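PDB 4Y9J: protein ACDH-11, isoform b from Caenorhabditis elegans, which belongs to the acyl-CoA dehydrogenase family of flavoproteins and binds flavin-adenine dinucleotide as a four-chain assembly. Local coordinates for residues N319-L333 with L432-W445. Numbering follows the deposited sequence.
Sequences NAVASLGYMRRIISL and LPTLLRDAQVTPIW. With UCC (S-{(3S,5R,9R)-1-[(2R,3S,4R,5R)-5-(6-amino-9H-purin-9-yl)-4-hydroxy-3-(phosphonooxy)tetrahydrofuran-2-yl]-3,5,9-trihydroxy-8,8-dimethyl-3,5-dioxido-10,14-dioxo-2,4,6-trioxa-11,15-diaza-3lambda~5~,5lambda~5~-diphosphaheptadecan-17-yl} undecanethioate), chain F.
Tyr326 of helix 304-338 lays one ring face over the backbone of helix 432-439, with Leu435 O and Ala439 N beneath its rim, in the C-terminal helical domain of the acyl-CoA dehydrogenase fold. Segments 319-333 and 432-439 run roughly antiparallel, at 153°, with their axes 10.0 Å apart at closest approach. Leu435 is a knob in the hole formed by Tyr326, Arg329, Ile330 and Leu333: its CD2 meets Tyr326 CD1 at 3.7 Å, while CD1 turns to Ile330 CD1. The phenol reaches past Asp438 CB, and a water in the ring plane links Tyr326 OH to Asp438 OD2; that carboxylate is also held by Thr280 and Gln282.

Toward the ligand the contact turns polar. With CG anti to the backbone N (chi1 -172°), Asn319 extends its amide to the type I turn from Ala439 to Thr442, where ND2 donates to Thr442 O at 2.9 Å, an oxygen shared with Lys403. Thr442 OG1 lies 2.8 Å from Ser323 OG and donates to Ala439 O. The indole of Trp445, its plane 70° from the Asn319 amide, is sandwiched between Val441 CG2 and UCC CA3. At the indole edge, NE1 makes a weak, bent hydrogen bond of 2.8 Å to Asn319 OD1.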
loop_
_atom_site.group_PDB
_atom_site.type_symbol
_atom_site.label_atom_id
_atom_site.label_comp_id
_atom_site.label_asym_id
_atom_site.label_seq_id
_atom_site.Cartn_x
_atom_site.Cartn_y
_atom_site.Cartn_z
ATOM N N ASN B 319 31.389 8.337 2.677
ATOM C CA ASN B 319 30.874 7.115 2.037
ATOM C C ASN B 319 31.691 5.908 2.525
ATOM O O ASN B 319 31.139 4.855 2.754
ATOM C CB ASN B 319 30.935 7.231 0.522
ATOM C CG ASN B 319 30.245 6.102 -0.168
ATOM O OD1 ASN B 319 29.022 6.072 -0.296
ATOM N ND2 ASN B 319 31.035 5.126 -0.601
ATOM N N ALA B 320 32.990 6.070 2.710
ATOM C CA ALA B 320 33.791 5.002 3.254
ATOM C C ALA B 320 33.407 4.631 4.675
ATOM O O ALA B 320 33.448 3.466 5.073
ATOM C CB ALA B 320 35.274 5.354 3.164
ATOM N N VAL B 321 33.102 5.667 5.458
ATOM C CA VAL B 321 32.563 5.511 6.813
ATOM C C VAL B 321 31.311 4.598 6.793
ATOM O O VAL B 321 31.192 3.704 7.616
ATOM C CB VAL B 321 32.214 6.833 7.463
ATOM C CG1 VAL B 321 31.428 6.597 8.747
ATOM C CG2 VAL B 321 33.444 7.638 7.783
ATOM N N ALA B 322 30.432 4.832 5.836
ATOM C CA ALA B 322 29.198 4.083 5.686
ATOM C C ALA B 322 29.492 2.631 5.291
ATOM O O ALA B 322 28.955 1.731 5.904
ATOM C CB ALA B 322 28.343 4.710 4.634
ATOM N N SER B 323 30.388 2.420 4.324
ATOM C CA SER B 323 30.770 1.080 3.934
ATOM C C SER B 323 31.269 0.298 5.145
ATOM O O SER B 323 30.878 -0.842 5.389
ATOM C CB SER B 323 31.859 1.139 2.852
ATOM O OG SER B 323 31.361 1.629 1.641
ATOM N N LEU B 324 32.157 0.897 5.896
ATOM C CA LEU B 324 32.783 0.274 7.028
ATOM C C LEU B 324 31.790 0.098 8.167
ATOM O O LEU B 324 31.879 -0.889 8.906
ATOM C CB LEU B 324 34.007 1.076 7.483
ATOM C CG LEU B 324 35.184 0.915 6.497
ATOM C CD1 LEU B 324 36.208 1.986 6.653
ATOM C CD2 LEU B 324 35.810 -0.453 6.627
ATOM N N GLY B 325 30.883 1.052 8.301
ATOM C CA GLY B 325 29.802 0.952 9.269
ATOM C C GLY B 325 28.908 -0.300 9.061
ATOM O O GLY B 325 28.641 -1.049 10.039
ATOM N N TYR B 326 28.580 -0.573 7.817
ATOM C CA TYR B 326 27.777 -1.765 7.466
ATOM C C TYR B 326 28.555 -3.067 7.688
ATOM O O TYR B 326 27.997 -4.052 8.199
ATOM C CB TYR B 326 27.273 -1.690 6.036
ATOM C CG TYR B 326 26.288 -0.558 5.823
ATOM C CD1 TYR B 326 25.178 -0.441 6.605
ATOM C CD2 TYR B 326 26.475 0.399 4.829
ATOM C CE1 TYR B 326 24.273 0.592 6.425
ATOM C CE2 TYR B 326 25.559 1.418 4.629
ATOM C CZ TYR B 326 24.466 1.509 5.444
ATOM O OH TYR B 326 23.551 2.540 5.377
ATOM N N MET B 327 29.834 -3.049 7.318
ATOM C CA MET B 327 30.717 -4.195 7.538
ATOM C C MET B 327 30.851 -4.509 9.028
ATOM O O MET B 327 30.617 -5.637 9.488
ATOM C CB MET B 327 32.061 -3.949 6.886
ATOM C CG MET B 327 31.994 -3.826 5.374
ATOM S SD MET B 327 33.385 -2.972 4.523
ATOM C CE MET B 327 34.658 -3.997 5.054
ATOM N N ARG B 328 31.169 -3.507 9.821
ATOM C CA ARG B 328 31.276 -3.703 11.271
ATOM C C ARG B 328 29.933 -4.097 11.870
ATOM O O ARG B 328 29.891 -4.967 12.761
ATOM C CB ARG B 328 31.808 -2.448 11.930
ATOM C CG ARG B 328 31.719 -2.407 13.480
ATOM C CD ARG B 328 32.470 -3.506 14.171
ATOM N NE ARG B 328 33.890 -3.471 13.793
ATOM C CZ ARG B 328 34.670 -4.509 13.548
ATOM N NH1 ARG B 328 34.182 -5.749 13.616
ATOM N NH2 ARG B 328 35.967 -4.312 13.237
ATOM N N ARG B 329 28.850 -3.464 11.446
ATOM C CA ARG B 329 27.549 -3.778 12.028
ATOM C C ARG B 329 27.171 -5.293 11.826
ATOM O O ARG B 329 26.788 -5.975 12.761
ATOM C CB ARG B 329 26.448 -2.832 11.502
ATOM C CG ARG B 329 25.047 -3.152 11.984
ATOM C CD ARG B 329 24.964 -3.077 13.503
ATOM N NE ARG B 329 25.216 -1.714 14.039
ATOM C CZ ARG B 329 24.281 -0.772 14.186
ATOM N NH1 ARG B 329 23.043 -0.964 13.750
ATOM N NH2 ARG B 329 24.616 0.411 14.698
ATOM N N ILE B 330 27.324 -5.784 10.620
ATOM C CA ILE B 330 26.976 -7.153 10.335
ATOM C C ILE B 330 27.848 -8.093 11.110
ATOM O O ILE B 330 27.354 -9.067 11.621
ATOM C CB ILE B 330 26.841 -7.440 8.829
ATOM C CG1 ILE B 330 26.011 -8.722 8.596
ATOM C CG2 ILE B 330 28.195 -7.644 8.199
ATOM C CD1 ILE B 330 24.580 -8.592 9.068
ATOM N N ILE B 331 29.130 -7.796 11.284
ATOM C CA ILE B 331 29.995 -8.659 12.005
ATOM C C ILE B 331 29.630 -8.611 13.504
ATOM O O ILE B 331 29.628 -9.618 14.176
ATOM C CB ILE B 331 31.484 -8.232 11.804
ATOM C CG1 ILE B 331 31.953 -8.419 10.358
ATOM C CG2 ILE B 331 32.417 -8.955 12.779
ATOM C CD1 ILE B 331 33.359 -7.844 10.154
ATOM N N SER B 332 29.370 -7.427 14.039
ATOM C CA SER B 332 28.913 -7.318 15.416
ATOM C C SER B 332 27.641 -8.128 15.682
ATOM O O SER B 332 27.503 -8.797 16.727
ATOM C CB SER B 332 28.677 -5.825 15.813
ATOM O OG SER B 332 28.356 -5.713 17.179
ATOM N N LEU B 333 26.667 -7.987 14.788
ATOM C CA LEU B 333 25.440 -8.716 14.968
ATOM C C LEU B 333 25.605 -10.221 14.765
ATOM O O LEU B 333 25.124 -11.007 15.594
ATOM C CB LEU B 333 24.395 -8.186 14.039
ATOM C CG LEU B 333 23.920 -6.759 14.367
ATOM C CD1 LEU B 333 23.038 -6.257 13.255
ATOM C CD2 LEU B 333 23.257 -6.642 15.734
ATOM N N LEU B 432 17.993 -7.064 9.103
ATOM C CA LEU B 432 19.292 -7.398 8.539
ATOM C C LEU B 432 19.469 -7.120 7.080
ATOM O O LEU B 432 20.496 -6.611 6.631
ATOM C CB LEU B 432 19.625 -8.857 8.854
ATOM C CG LEU B 432 19.667 -9.151 10.363
ATOM C CD1 LEU B 432 19.645 -10.628 10.697
ATOM C CD2 LEU B 432 20.877 -8.483 11.017
ATOM N N PRO B 433 18.464 -7.484 6.222
ATOM C CA PRO B 433 18.602 -7.148 4.830
ATOM C C PRO B 433 18.763 -5.716 4.495
ATOM O O PRO B 433 19.431 -5.412 3.499
ATOM C CB PRO B 433 17.286 -7.665 4.161
ATOM C CG PRO B 433 16.900 -8.751 5.060
ATOM C CD PRO B 433 17.255 -8.270 6.472
ATOM N N THR B 434 18.242 -4.831 5.326
ATOM C CA THR B 434 18.497 -3.420 5.120
ATOM C C THR B 434 20.008 -3.108 4.992
ATOM O O THR B 434 20.388 -2.279 4.200
ATOM C CB THR B 434 17.924 -2.588 6.261
ATOM O OG1 THR B 434 16.511 -2.843 6.367
ATOM C CG2 THR B 434 18.168 -1.158 6.014
ATOM N N LEU B 435 20.806 -3.742 5.832
ATOM C CA LEU B 435 22.238 -3.552 5.828
ATOM C C LEU B 435 22.804 -3.891 4.476
ATOM O O LEU B 435 23.683 -3.151 3.978
ATOM C CB LEU B 435 22.936 -4.392 6.907
ATOM C CG LEU B 435 22.512 -4.048 8.342
ATOM C CD1 LEU B 435 23.075 -5.112 9.245
ATOM C CD2 LEU B 435 23.038 -2.664 8.705
ATOM N N LEU B 436 22.325 -4.958 3.833
ATOM C CA LEU B 436 22.851 -5.345 2.515
ATOM C C LEU B 436 22.377 -4.373 1.403
ATOM O O LEU B 436 23.185 -3.890 0.573
ATOM C CB LEU B 436 22.397 -6.745 2.137
ATOM C CG LEU B 436 22.861 -7.280 0.813
ATOM C CD1 LEU B 436 24.351 -7.520 0.774
ATOM C CD2 LEU B 436 22.120 -8.553 0.509
ATOM N N ARG B 437 21.066 -4.082 1.387
ATOM C CA ARG B 437 20.467 -3.216 0.371
ATOM C C ARG B 437 21.144 -1.800 0.412
ATOM O O ARG B 437 21.461 -1.207 -0.634
ATOM C CB ARG B 437 18.952 -3.162 0.565
ATOM C CG ARG B 437 18.274 -4.534 0.257
ATOM C CD ARG B 437 16.788 -4.366 0.165
ATOM N NE ARG B 437 16.188 -4.129 1.445
ATOM C CZ ARG B 437 15.873 -2.972 1.971
ATOM N NH1 ARG B 437 16.026 -1.835 1.304
ATOM N NH2 ARG B 437 15.292 -2.976 3.169
ATOM N N ASP B 438 21.297 -1.276 1.609
ATOM C CA ASP B 438 21.951 -0.005 1.864
ATOM C C ASP B 438 23.471 0.010 1.544
ATOM O O ASP B 438 23.960 0.925 0.887
ATOM C CB ASP B 438 21.641 0.515 3.277
ATOM C CG ASP B 438 20.098 0.895 3.483
ATOM O OD1 ASP B 438 19.226 0.750 2.547
ATOM O OD2 ASP B 438 19.730 1.391 4.623
ATOM N N ALA B 439 24.183 -1.039 1.951
ATOM C CA ALA B 439 25.607 -1.169 1.656
ATOM C C ALA B 439 25.858 -1.157 0.135
ATOM O O ALA B 439 26.888 -0.675 -0.311
ATOM C CB ALA B 439 26.160 -2.470 2.255
ATOM N N GLN B 440 24.904 -1.658 -0.659
ATOM C CA GLN B 440 25.000 -1.662 -2.106
ATOM C C GLN B 440 25.001 -0.261 -2.742
ATOM O O GLN B 440 25.435 -0.105 -3.876
ATOM C CB GLN B 440 23.943 -2.612 -2.707
ATOM C CG GLN B 440 23.829 -2.653 -4.207
ATOM C CD GLN B 440 25.095 -3.232 -4.861
ATOM O OE1 GLN B 440 26.022 -2.456 -5.262
ATOM N NE2 GLN B 440 25.198 -4.498 -4.882
ATOM N N VAL B 441 24.499 0.767 -2.045
ATOM C CA VAL B 441 24.654 2.110 -2.595
ATOM C C VAL B 441 26.159 2.581 -2.664
ATOM O O VAL B 441 26.548 3.377 -3.521
ATOM C CB VAL B 441 23.818 3.153 -1.837
ATOM C CG1 VAL B 441 24.503 3.670 -0.598
ATOM C CG2 VAL B 441 23.471 4.281 -2.816
ATOM N N THR B 442 26.926 2.065 -1.724
ATOM C CA THR B 442 28.258 2.636 -1.421
ATOM C C THR B 442 29.306 2.482 -2.564
ATOM O O THR B 442 30.095 3.383 -2.717
ATOM C CB THR B 442 28.819 2.244 -0.050
ATOM O OG1 THR B 442 29.161 0.850 0.045
ATOM C CG2 THR B 442 27.892 2.583 1.062
ATOM N N PRO B 443 29.290 1.397 -3.347
ATOM C CA PRO B 443 30.197 1.397 -4.517
ATOM C C PRO B 443 29.692 2.122 -5.721
ATOM O O PRO B 443 30.449 2.174 -6.721
ATOM C CB PRO B 443 30.341 -0.112 -4.837
ATOM C CG PRO B 443 28.982 -0.629 -4.424
ATOM C CD PRO B 443 28.719 0.036 -3.133
ATOM N N ILE B 444 28.481 2.715 -5.655
ATOM C CA ILE B 444 27.835 3.311 -6.838
ATOM C C ILE B 444 27.882 4.839 -6.815
ATOM O O ILE B 444 28.422 5.504 -7.754
ATOM C CB ILE B 444 26.419 2.772 -7.036
ATOM C CG1 ILE B 444 26.469 1.254 -7.326
ATOM C CG2 ILE B 444 25.741 3.483 -8.210
ATOM C CD1 ILE B 444 25.089 0.584 -7.354
ATOM N N TRP B 445 27.349 5.412 -5.765
ATOM C CA TRP B 445 27.287 6.856 -5.724
ATOM C C TRP B 445 28.573 7.501 -5.259
ATOM O O TRP B 445 29.434 6.835 -4.728
ATOM C CB TRP B 445 26.069 7.337 -4.922
ATOM C CG TRP B 445 26.010 7.109 -3.431
ATOM C CD1 TRP B 445 26.998 6.654 -2.569
ATOM C CD2 TRP B 445 24.887 7.419 -2.623
ATOM N NE1 TRP B 445 26.511 6.589 -1.328
ATOM C CE2 TRP B 445 25.233 7.108 -1.305
ATOM C CE3 TRP B 445 23.595 7.960 -2.906
ATOM C CZ2 TRP B 445 24.324 7.291 -0.230
ATOM C CZ3 TRP B 445 22.710 8.143 -1.854
ATOM C CH2 TRP B 445 23.065 7.758 -0.539
HETATM O OA1 UCC F . 26.231 10.656 -5.825
HETATM C CA1 UCC F . 25.996 11.791 -5.254
HETATM C CA2 UCC F . 25.283 12.064 -3.925
HETATM C CA3 UCC F . 25.086 10.950 -2.945
HETATM C CA4 UCC F . 25.345 11.415 -1.473
HETATM C CA5 UCC F . 26.614 10.736 -0.940
HETATM C CA6 UCC F . 26.433 10.264 0.461
HETATM C CA7 UCC F . 27.687 9.591 0.995
HETATM C CA8 UCC F . 27.234 9.438 2.391
HETATM C CA9 UCC F . 27.402 8.198 3.087
HETATM C C10 UCC F . 26.148 7.528 3.429
HETATM C C11 UCC F . 26.270 6.236 2.635
HETATM S S UCC F . 26.390 13.292 -5.879
HETATM C CP1 UCC F . 27.184 13.059 -7.515
HETATM C CP2 UCC F . 28.469 12.290 -7.498
HETATM N NP1 UCC F . 29.200 12.381 -8.779
HETATM C CP3 UCC F . 30.476 11.991 -8.786
HETATM O OP1 UCC F . 31.042 11.451 -7.835
HETATM C CP4 UCC F . 31.276 12.306 -10.033
HETATM C CP5 UCC F . 31.965 11.026 -10.528
HETATM N NP2 UCC F . 32.837 11.503 -11.593
HETATM C CP6 UCC F . 34.050 12.019 -11.402
HETATM O OP2 UCC F . 34.608 12.044 -10.313
HETATM C CP8 UCC F . 34.753 12.465 -12.668
HETATM O OP3 UCC F . 36.133 11.992 -12.627
HETATM C CPB UCC F . 34.930 13.954 -12.852
HETATM C CP7 UCC F . 35.372 14.809 -11.655
HETATM C CP9 UCC F . 33.418 14.433 -12.729
HETATM C CPA UCC F . 35.074 14.402 -14.323
HETATM O O7 UCC F . 35.171 15.847 -14.383
HETATM P P2 UCC F . 35.840 16.560 -15.675
HETATM O O21 UCC F . 35.768 18.072 -15.531
HETATM O O22 UCC F . 35.334 15.785 -16.900
HETATM O O6 UCC F . 37.370 16.037 -15.498
HETATM P P1 UCC F . 38.695 16.887 -15.253
HETATM O O11 UCC F . 38.981 17.875 -16.375
HETATM O O12 UCC F . 39.704 15.826 -14.932
HETATM O "O5'" UCC F . 38.262 17.694 -13.859
HETATM C "C5'" UCC F . 38.203 19.142 -13.847
HETATM C "C4'" UCC F . 39.044 19.736 -12.701
HETATM C "C3'" UCC F . 40.517 19.358 -12.836
HETATM O "O3'" UCC F . 41.217 20.441 -12.279
HETATM P P3 UCC F . 42.174 21.359 -13.137
HETATM O O33 UCC F . 42.584 22.413 -12.132
HETATM O O32 UCC F . 41.266 21.999 -14.161
HETATM O O31 UCC F . 43.268 20.389 -13.650
HETATM C "C2'" UCC F . 40.720 18.131 -11.957
HETATM O "O2'" UCC F . 42.001 18.030 -11.338
HETATM O "O4'" UCC F . 38.604 19.191 -11.439
HETATM C "C1'" UCC F . 39.692 18.473 -10.871
HETATM N N9 UCC F . 39.196 17.335 -10.082
HETATM C C4 UCC F . 39.547 17.152 -8.814
HETATM N N3 UCC F . 40.280 17.838 -7.905
HETATM C C8 UCC F . 38.413 16.323 -10.525
HETATM N N7 UCC F . 38.201 15.469 -9.507
HETATM C C5 UCC F . 38.862 15.923 -8.418
HETATM C C6 UCC F . 39.010 15.517 -6.995
HETATM N N6 UCC F . 38.397 14.385 -6.564
HETATM N N1 UCC F . 39.828 16.270 -6.192
HETATM C C2 UCC F . 40.433 17.387 -6.648
HETATM O O HOH W 1 21.280 1.881 6.634
#